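Local atomic coordinates of glutathione S-transferase 2 (Onchocerca volvulus, PDB entry 1TU7), a protein that catalyses the conjugation of glutathione to electrophilic compounds and appears to play a central role in the detoxification system of this parasitic nematode. Residues 84-89 with 132-137; 149-154 with 176-181; 69-72 with 76-79. All coordinates share one frame; numbering follows the deposited sequence.

Overall arrangement
Interaction 2 is the buried one: helices 149-164 and 173-183 meet through a leucine over, and an aspartate at the edge of, one phenylalanine ring. Interactions 1 and 3 lie nearer the surface, each pairing a helix with a loop; a water bridges each, and interaction 3 adds a direct backbone bond. Interactions 1 and 2 belong to the helical C-terminal domain, whereas interaction 3 lies where helix 63-73 of the thioredoxin-like part gives way to the loop before helix 81-107. The three form one region. Tyr149 packs against Ile87 of interaction 1 and Ala71 of interaction 3, and Leu132 touches Phe178 of interaction 2. Interactions 1 and 3 also reach the second subunit; interaction 2 does not.

Interaction 1. Residues 84-89 with 132-137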
loop_
_atom_site.group_PDB
_atom_site.type_symbol
_atom_site.label_atom_id
_atom_site.label_comp_id
_atom_site.label_asym_id
_atom_site.label_seq_id
_atom_site.Cartn_x
_atom_site.Cartn_y
_atom_site.Cartn_z
ATOM N N THR A 84 -4.379 -11.011 -11.011
ATOM C CA THR A 84 -4.555 -9.662 -10.481
ATOM C C THR A 84 -4.150 -9.594 -8.998
ATOM O O THR A 84 -3.490 -8.660 -8.552
ATOM C CB THR A 84 -6.004 -9.226 -10.683
ATOM O OG1 THR A 84 -6.310 -9.283 -12.078
ATOM C CG2 THR A 84 -6.233 -7.764 -10.227
ATOM N N THR A 85 -4.587 -10.589 -8.233
ATOM C CA THR A 85 -4.249 -10.666 -6.836
ATOM C C THR A 85 -2.755 -10.892 -6.643
ATOM O O THR A 85 -2.121 -10.272 -5.789
ATOM C CB THR A 85 -5.022 -11.812 -6.197
ATOM O OG1 THR A 85 -6.423 -11.544 -6.289
ATOM C CG2 THR A 85 -4.711 -11.966 -4.731
ATOM N N TYR A 86 -2.188 -11.791 -7.444
ATOM C CA TYR A 86 -0.775 -12.129 -7.326
ATOM C C TYR A 86 0.145 -10.945 -7.561
ATOM O O TYR A 86 1.058 -10.671 -6.773
ATOM C CB TYR A 86 -0.418 -13.268 -8.290
ATOM C CG TYR A 86 1.046 -13.630 -8.223
ATOM C CD1 TYR A 86 1.873 -13.448 -9.280
ATOM C CD2 TYR A 86 1.593 -14.176 -7.076
ATOM C CE1 TYR A 86 3.200 -13.770 -9.242
ATOM C CE2 TYR A 86 2.933 -14.521 -7.016
ATOM C CZ TYR A 86 3.719 -14.327 -8.102
ATOM O OH TYR A 86 5.063 -14.667 -8.059
ATOM N N ILE A 87 -0.088 -10.207 -8.638
ATOM C CA ILE A 87 0.761 -9.072 -8.910
ATOM C C ILE A 87 0.631 -7.987 -7.867
ATOM O O ILE A 87 1.588 -7.310 -7.574
ATOM C CB ILE A 87 0.562 -8.513 -10.320
ATOM C CG1 ILE A 87 -0.843 -7.941 -10.539
ATOM C CG2 ILE A 87 0.979 -9.574 -11.326
ATOM C CD1 ILE A 87 -1.098 -7.430 -11.941
ATOM N N ASP A 88 -0.564 -7.823 -7.305
ATOM C CA ASP A 88 -0.795 -6.858 -6.229
ATOM C C ASP A 88 -0.017 -7.271 -5.013
ATOM O O ASP A 88 0.740 -6.499 -4.432
ATOM C CB ASP A 88 -2.295 -6.823 -5.974
ATOM C CG ASP A 88 -2.743 -5.795 -5.026
ATOM O OD1 ASP A 88 -1.917 -5.045 -4.450
ATOM O OD2 ASP A 88 -3.993 -5.704 -4.820
ATOM N N MET A 89 -0.185 -8.529 -4.631
ATOM C CA MET A 89 0.535 -9.071 -3.488
ATOM C C MET A 89 2.055 -8.866 -3.679
ATOM O O MET A 89 2.762 -8.447 -2.763
ATOM C CB MET A 89 0.193 -10.552 -3.350
ATOM C CG MET A 89 0.843 -11.233 -2.195
ATOM S SD MET A 89 0.487 -13.023 -2.196
ATOM C CE MET A 89 1.903 -13.631 -2.990
ATOM N N LEU A 132 9.344 -15.046 -7.148
ATOM C CA LEU A 132 9.388 -14.848 -8.587
ATOM C C LEU A 132 9.324 -16.186 -9.347
ATOM O O LEU A 132 8.723 -16.252 -10.422
ATOM C CB LEU A 132 10.623 -14.044 -8.959
ATOM C CG LEU A 132 10.830 -13.737 -10.431
ATOM C CD1 LEU A 132 9.703 -12.862 -10.967
ATOM C CD2 LEU A 132 12.149 -13.040 -10.604
ATOM N N ALA A 133 9.900 -17.240 -8.756
ATOM C CA ALA A 133 9.936 -18.562 -9.359
ATOM C C ALA A 133 8.565 -19.155 -9.632
ATOM O O ALA A 133 8.434 -20.084 -10.422
ATOM C CB ALA A 133 10.709 -19.501 -8.442
ATOM N N THR A 134 7.526 -18.632 -8.993
ATOM C CA THR A 134 6.241 -19.338 -9.027
ATOM C C THR A 134 5.542 -19.286 -10.368
ATOM O O THR A 134 4.644 -20.084 -10.604
ATOM C CB THR A 134 5.261 -18.888 -7.939
ATOM O OG1 THR A 134 4.945 -17.514 -8.116
ATOM C CG2 THR A 134 5.823 -19.011 -6.517
ATOM N N ARG A 135 5.920 -18.347 -11.229
ATOM C CA ARG A 135 5.345 -18.266 -12.575
ATOM C C ARG A 135 6.465 -18.217 -13.574
ATOM O O ARG A 135 7.413 -17.497 -13.397
ATOM C CB ARG A 135 4.436 -17.040 -12.708
ATOM C CG ARG A 135 3.234 -17.154 -11.793
ATOM C CD ARG A 135 2.258 -16.016 -11.872
ATOM N NE ARG A 135 1.083 -16.203 -11.006
ATOM C CZ ARG A 135 -0.109 -16.682 -11.390
ATOM N NH1 ARG A 135 -0.343 -17.072 -12.634
ATOM N NH2 ARG A 135 -1.097 -16.754 -10.502
ATOM N N GLY A 136 6.378 -19.027 -14.628
ATOM C CA GLY A 136 7.383 -19.027 -15.664
ATOM C C GLY A 136 8.744 -19.436 -15.187
ATOM O O GLY A 136 9.757 -19.058 -15.768
ATOM N N ASN A 137 8.763 -20.177 -14.088
ATOM C CA ASN A 137 9.993 -20.584 -13.410
ATOM C C ASN A 137 10.811 -19.399 -12.938
ATOM O O ASN A 137 12.004 -19.522 -12.654
ATOM C CB ASN A 137 10.833 -21.469 -14.326
ATOM C CG ASN A 137 10.107 -22.726 -14.724
ATOM O OD1 ASN A 137 9.939 -23.621 -13.927
ATOM N ND2 ASN A 137 9.670 -22.790 -15.973
HETATM O O HOH W 1 6.392 -14.726 -10.381
#
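Residues 84-89 of helix 81-107 and the loop segment 132-137 are nearest in CA at Tyr86 and Arg135, whose CA atoms lie 10.1 Å apart, a separation spanned by side chains; the loop side is a type I beta turn from Leu132 to Arg135. Tyr86 does the reaching. With CG anti to the backbone N (chi1 179°), its ring extends away from the helix and carries the phenol to the turn. There Tyr86 OH lies 2.9 Å from Thr134 OG1, a close polar pair, while Thr134 OG1 is itself hydrogen-bonded to Leu131 O one turn back. The phenol donates a hydrogen bond to a water, with 2.7 Å between Tyr86 OH and the water oxygen. That water lies in the plane of the ring, beyond its edge, and donates in turn to Leu132 O over 2.8 Å, so the phenol is tied to the turn's first carbonyl.

Both segments belong to the all-helical C-terminal domain of the glutathione transferase fold, and the contact joins its first helix to the beta turn that follows helix 109-132. Arg135 runs back along Tyr86 in the opposite sense. Its chain is extended from CG to NE, laying the outer methylene and NE obliquely against CD1 and CE1 of the ring: Arg135 CD is 3.6 Å from Tyr86 CE1, and Arg135 NE is 3.3 Å from Tyr86 CD1. Ring and guanidinium planes are inclined by 45°, so the two are not stacked flat. Arg135 NH1 also has a long, weak ion pair with Glu83. Ile142 and Leu131 pack against Tyr86, and Leu143 against Arg135. Asp88, on the same helix, forms a salt bridge with Arg68 of the second subunit.

Interaction 2. Residues 149-154 with 176-181; sequences YADYAL and KVFHQR. Unlike the reference sequence in segment 176-181: Val177 (reference Ala).
Phe178 carries the contact from helix 173-183, pointing its ring at Asp151 and Leu154, which sit one turn apart on helix 149-164. Its CG is anti to the backbone N (chi1 168°), which sends the ring straight from its own helix to helix 149-164. Leu154 CD2 lies over one face, 3.9 Å from the ring centroid and 26° off the normal, in a CH-pi contact displaced toward the rim; the closest carbon pair is Leu154 CD2 to Phe178 CE1 at 3.5 Å. Asp151 meets the edge instead. Its OD1 approaches Phe178 CE2 to 3.3 Å near the ring plane, where the weakly positive ring hydrogens would suit a carboxylate oxygen, and Asp151 O lies 3.6 Å from Phe178 CZ. The buried carboxylate has its main partners in the loop: OD1 accepts from Ile142 N, and OD2 from Ser148 N.

At the next position, His179 turns to Phe155, their ring planes at about 45°, and to Leu158 of helix 149-164. The bond from Asp151 OD2 back to Ser148 N, three residues earlier, matches one of the two bonds of the N-capping box known at this helix in glutathione transferases, and is consistent with that motif; the aspartate here also abuts the ring of a neighbouring helix.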
loop_
_atom_site.group_PDB
_atom_site.type_symbol
_atom_site.label_atom_id
_atom_site.label_comp_id
_atom_site.label_asym_id
_atom_site.label_seq_id
_atom_site.Cartn_x
_atom_site.Cartn_y
_atom_site.Cartn_z
ATOM N N TYR A 149 2.053 -4.329 -14.038
ATOM C CA TYR A 149 2.567 -3.154 -13.371
ATOM C C TYR A 149 3.623 -3.510 -12.333
ATOM O O TYR A 149 4.526 -2.708 -12.077
ATOM C CB TYR A 149 1.476 -2.309 -12.748
ATOM C CG TYR A 149 0.712 -2.912 -11.596
ATOM C CD1 TYR A 149 1.105 -2.675 -10.282
ATOM C CD2 TYR A 149 -0.435 -3.677 -11.799
ATOM C CE1 TYR A 149 0.423 -3.189 -9.220
ATOM C CE2 TYR A 149 -1.159 -4.169 -10.712
ATOM C CZ TYR A 149 -0.726 -3.924 -9.425
ATOM O OH TYR A 149 -1.469 -4.411 -8.361
ATOM N N ALA A 150 3.500 -4.688 -11.723
ATOM C CA ALA A 150 4.406 -5.069 -10.667
ATOM C C ALA A 150 5.827 -5.230 -11.179
ATOM O O ALA A 150 6.764 -5.000 -10.425
ATOM C CB ALA A 150 3.943 -6.352 -9.973
ATOM N N ASP A 151 6.000 -5.575 -12.452
ATOM C CA ASP A 151 7.340 -5.664 -13.018
ATOM C C ASP A 151 8.113 -4.365 -12.912
ATOM O O ASP A 151 9.320 -4.366 -12.611
ATOM C CB ASP A 151 7.285 -6.105 -14.480
ATOM C CG ASP A 151 6.804 -7.502 -14.645
ATOM O OD1 ASP A 151 7.383 -8.425 -14.018
ATOM O OD2 ASP A 151 5.863 -7.736 -15.417
ATOM N N TYR A 152 7.455 -3.243 -13.132
ATOM C CA TYR A 152 8.149 -1.951 -13.049
ATOM C C TYR A 152 8.568 -1.622 -11.638
ATOM O O TYR A 152 9.627 -1.082 -11.405
ATOM C CB TYR A 152 7.280 -0.818 -13.626
ATOM C CG TYR A 152 6.814 -1.106 -15.049
ATOM C CD1 TYR A 152 5.453 -1.303 -15.327
ATOM C CD2 TYR A 152 7.716 -1.227 -16.093
ATOM C CE1 TYR A 152 5.042 -1.568 -16.598
ATOM C CE2 TYR A 152 7.293 -1.498 -17.376
ATOM C CZ TYR A 152 5.967 -1.678 -17.610
ATOM O OH TYR A 152 5.550 -1.952 -18.891
ATOM N N ALA A 153 7.709 -1.935 -10.678
ATOM C CA ALA A 153 8.032 -1.711 -9.285
ATOM C C ALA A 153 9.202 -2.575 -8.858
ATOM O O ALA A 153 10.129 -2.101 -8.204
ATOM C CB ALA A 153 6.822 -1.985 -8.455
ATOM N N LEU A 154 9.170 -3.853 -9.227
ATOM C CA LEU A 154 10.290 -4.728 -8.877
ATOM C C LEU A 154 11.582 -4.255 -9.538
ATOM O O LEU A 154 12.642 -4.235 -8.920
ATOM C CB LEU A 154 9.984 -6.180 -9.226
ATOM C CG LEU A 154 11.112 -7.177 -8.911
ATOM C CD1 LEU A 154 11.430 -7.229 -7.444
ATOM C CD2 LEU A 154 10.696 -8.549 -9.405
ATOM N N LYS A 176 18.609 -11.090 -10.635
ATOM C CA LYS A 176 19.651 -10.434 -11.418
ATOM C C LYS A 176 19.259 -10.473 -12.908
ATOM O O LYS A 176 19.354 -9.444 -13.582
ATOM C CB LYS A 176 21.006 -11.111 -11.183
ATOM C CG LYS A 176 22.167 -10.393 -11.898
ATOM C CD LYS A 176 23.481 -11.140 -11.725
ATOM C CE LYS A 176 24.600 -10.509 -12.510
ATOM N NZ LYS A 176 24.987 -9.211 -11.956
ATOM N N VAL A 177 18.797 -11.630 -13.385
ATOM C CA VAL A 177 18.414 -11.775 -14.791
ATOM C C VAL A 177 17.155 -10.960 -15.106
ATOM O O VAL A 177 17.053 -10.336 -16.166
ATOM C CB VAL A 177 18.225 -13.267 -15.135
ATOM C CG1 VAL A 177 17.663 -13.468 -16.514
ATOM C CG2 VAL A 177 19.570 -13.931 -15.017
ATOM N N PHE A 178 16.221 -10.942 -14.158
ATOM C CA PHE A 178 15.008 -10.141 -14.329
ATOM C C PHE A 178 15.343 -8.642 -14.456
ATOM O O PHE A 178 14.802 -7.936 -15.301
ATOM C CB PHE A 178 14.026 -10.386 -13.175
ATOM C CG PHE A 178 12.890 -9.398 -13.126
ATOM C CD1 PHE A 178 13.007 -8.198 -12.423
ATOM C CD2 PHE A 178 11.714 -9.657 -13.796
ATOM C CE1 PHE A 178 11.965 -7.297 -12.423
ATOM C CE2 PHE A 178 10.690 -8.752 -13.784
ATOM C CZ PHE A 178 10.803 -7.566 -13.090
ATOM N N HIS A 179 16.194 -8.150 -13.568
ATOM C CA HIS A 179 16.576 -6.754 -13.600
ATOM C C HIS A 179 17.206 -6.416 -14.951
ATOM O O HIS A 179 16.879 -5.386 -15.540
ATOM C CB HIS A 179 17.509 -6.412 -12.424
ATOM C CG HIS A 179 18.255 -5.140 -12.611
ATOM N ND1 HIS A 179 17.793 -3.919 -12.180
ATOM C CD2 HIS A 179 19.417 -4.900 -13.260
ATOM C CE1 HIS A 179 18.652 -2.982 -12.543
ATOM N NE2 HIS A 179 19.651 -3.557 -13.188
ATOM N N GLN A 180 18.056 -7.288 -15.461
ATOM C CA GLN A 180 18.717 -7.006 -16.735
ATOM C C GLN A 180 17.708 -7.122 -17.863
ATOM O O GLN A 180 17.781 -6.369 -18.815
ATOM C CB GLN A 180 19.917 -7.955 -16.980
ATOM C CG GLN A 180 20.803 -7.489 -18.169
ATOM C CD GLN A 180 21.408 -6.099 -17.949
ATOM O OE1 GLN A 180 22.071 -5.879 -16.945
ATOM N NE2 GLN A 180 21.185 -5.159 -18.899
ATOM N N ARG A 181 16.776 -8.063 -17.758
ATOM C CA ARG A 181 15.762 -8.240 -18.797
ATOM C C ARG A 181 14.905 -6.992 -18.945
ATOM O O ARG A 181 14.610 -6.543 -20.055
ATOM C CB ARG A 181 14.899 -9.448 -18.460
ATOM C CG ARG A 181 13.813 -9.727 -19.465
ATOM C CD ARG A 181 12.980 -10.948 -19.145
ATOM N NE ARG A 181 13.789 -12.144 -18.942
ATOM C CZ ARG A 181 14.451 -12.832 -19.882
ATOM N NH1 ARG A 181 15.141 -13.908 -19.511
ATOM N NH2 ARG A 181 14.431 -12.478 -21.177
#

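Interaction 3. Residues 69-72 with 76-79; sequences HLAR and LNGE
Ala71, in the last turns of helix 63-73, and Leu76, in the loop beyond it, bring their CA atoms to 4.4 Å as the chain folds back at the helix end. Leu76 N donates to Ala71 O over 2.8 Å with an N-H...O angle of 154°, the donor only slightly tilted from the carbonyl plane. An N-H five residues on thus bonds back to the Ala71 carbonyl where the helix ends. Leu76 O in turn accepts from Tyr149 N, joining the loop to helix 149-164.

Ala71 CB packs against the Leu76 peptide, 3.6 Å from Leu76 O, and is 3.9 Å from Asn77 CB. The Arg72 and Asn77 side chains run alongside each other in the same direction, with Arg72 CG 3.6 Å from Asn77 OD1. The bend at chi3 of Arg72 (-62°) swings its guanidinium round, nearly perpendicular to the Asn77 amide, and a water joins the two: it accepts from Arg72 NH1 at 3.0 Å and donates to Asn77 OD1 at 3.0 Å, sitting at the guanidinium edge in its plane. Arg72 NE forms a salt bridge with Glu81 of the second subunit, and Arg72 NH2 has a weak hydrogen bond to Thr85 of that subunit.

The contact ends the last helix of the thioredoxin-like fold and starts the connection to helix 81-107. The backbone bond satisfies one carbonyl at the helix end, whereas the water links Arg72 to the neutral amide oxygen of Asn77, so no countercharge comes from that side chain. The arginine's charge is probably balanced mainly by Glu81 of the second subunit.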
loop_
_atom_site.group_PDB
_atom_site.type_symbol
_atom_site.label_atom_id
_atom_site.label_comp_id
_atom_site.label_asym_id
_atom_site.label_seq_id
_atom_site.Cartn_x
_atom_site.Cartn_y
_atom_site.Cartn_z
ATOM N N HIS A 69 -4.690 1.916 -11.642
ATOM C CA HIS A 69 -5.532 2.537 -12.638
ATOM C C HIS A 69 -4.921 2.420 -14.027
ATOM O O HIS A 69 -5.577 2.051 -14.981
ATOM C CB HIS A 69 -5.782 3.997 -12.283
ATOM C CG HIS A 69 -6.286 4.820 -13.405
ATOM N ND1 HIS A 69 -7.604 4.822 -13.786
ATOM C CD2 HIS A 69 -5.648 5.687 -14.237
ATOM C CE1 HIS A 69 -7.766 5.656 -14.797
ATOM N NE2 HIS A 69 -6.599 6.205 -15.081
ATOM N N LEU A 70 -3.639 2.750 -14.140
ATOM C CA LEU A 70 -2.972 2.614 -15.413
ATOM C C LEU A 70 -2.972 1.155 -15.887
ATOM O O LEU A 70 -3.180 0.879 -17.082
ATOM C CB LEU A 70 -1.557 3.147 -15.310
ATOM C CG LEU A 70 -1.438 4.670 -15.233
ATOM C CD1 LEU A 70 0.012 5.001 -14.936
ATOM C CD2 LEU A 70 -1.899 5.310 -16.514
ATOM N N ALA A 71 -2.738 0.240 -14.947
ATOM C CA ALA A 71 -2.736 -1.178 -15.258
ATOM C C ALA A 71 -4.070 -1.631 -15.835
ATOM O O ALA A 71 -4.099 -2.377 -16.811
ATOM C CB ALA A 71 -2.406 -1.951 -14.050
ATOM N N ARG A 72 -5.187 -1.226 -15.254
ATOM C CA ARG A 72 -6.499 -1.607 -15.811
ATOM C C ARG A 72 -6.694 -1.006 -17.210
ATOM O O ARG A 72 -7.122 -1.694 -18.126
ATOM C CB ARG A 72 -7.632 -1.182 -14.885
ATOM C CG ARG A 72 -7.761 -2.038 -13.656
ATOM C CD ARG A 72 -8.971 -1.684 -12.790
ATOM N NE ARG A 72 -8.901 -0.316 -12.261
ATOM C CZ ARG A 72 -8.381 0.008 -11.098
ATOM N NH1 ARG A 72 -7.875 -0.923 -10.307
ATOM N NH2 ARG A 72 -8.353 1.283 -10.692
ATOM N N LEU A 76 -2.463 -4.294 -18.037
ATOM C CA LEU A 76 -1.280 -4.740 -17.309
ATOM C C LEU A 76 -1.630 -5.127 -15.861
ATOM O O LEU A 76 -0.790 -5.037 -14.980
ATOM C CB LEU A 76 -0.191 -3.655 -17.331
ATOM C CG LEU A 76 0.918 -3.834 -18.358
ATOM C CD1 LEU A 76 0.385 -3.579 -19.746
ATOM C CD2 LEU A 76 2.106 -2.935 -18.042
ATOM N N ASN A 77 -2.851 -5.584 -15.652
ATOM C CA ASN A 77 -3.391 -5.963 -14.333
ATOM C C ASN A 77 -3.693 -7.459 -14.251
ATOM O O ASN A 77 -4.526 -7.856 -13.462
ATOM C CB ASN A 77 -4.680 -5.179 -14.103
ATOM C CG ASN A 77 -5.140 -5.156 -12.663
ATOM O OD1 ASN A 77 -6.361 -5.091 -12.414
ATOM N ND2 ASN A 77 -4.227 -5.077 -11.747
ATOM N N GLY A 78 -3.056 -8.277 -15.067
ATOM C CA GLY A 78 -3.316 -9.719 -15.105
ATOM C C GLY A 78 -4.509 -10.056 -15.948
ATOM O O GLY A 78 -5.315 -9.208 -16.279
ATOM N N GLU A 79 -4.623 -11.343 -16.255
ATOM C CA GLU A 79 -5.676 -11.820 -17.151
ATOM C C GLU A 79 -6.853 -12.444 -16.427
ATOM O O GLU A 79 -7.909 -12.641 -17.039
ATOM C CB GLU A 79 -5.113 -12.816 -18.144
ATOM C CG GLU A 79 -4.173 -12.215 -19.174
ATOM C CD GLU A 79 -3.852 -13.179 -20.300
ATOM O OE1 GLU A 79 -4.215 -14.381 -20.198
ATOM O OE2 GLU A 79 -3.255 -12.737 -21.298
HETATM O O HOH W 2 -8.130 -3.926 -10.238
#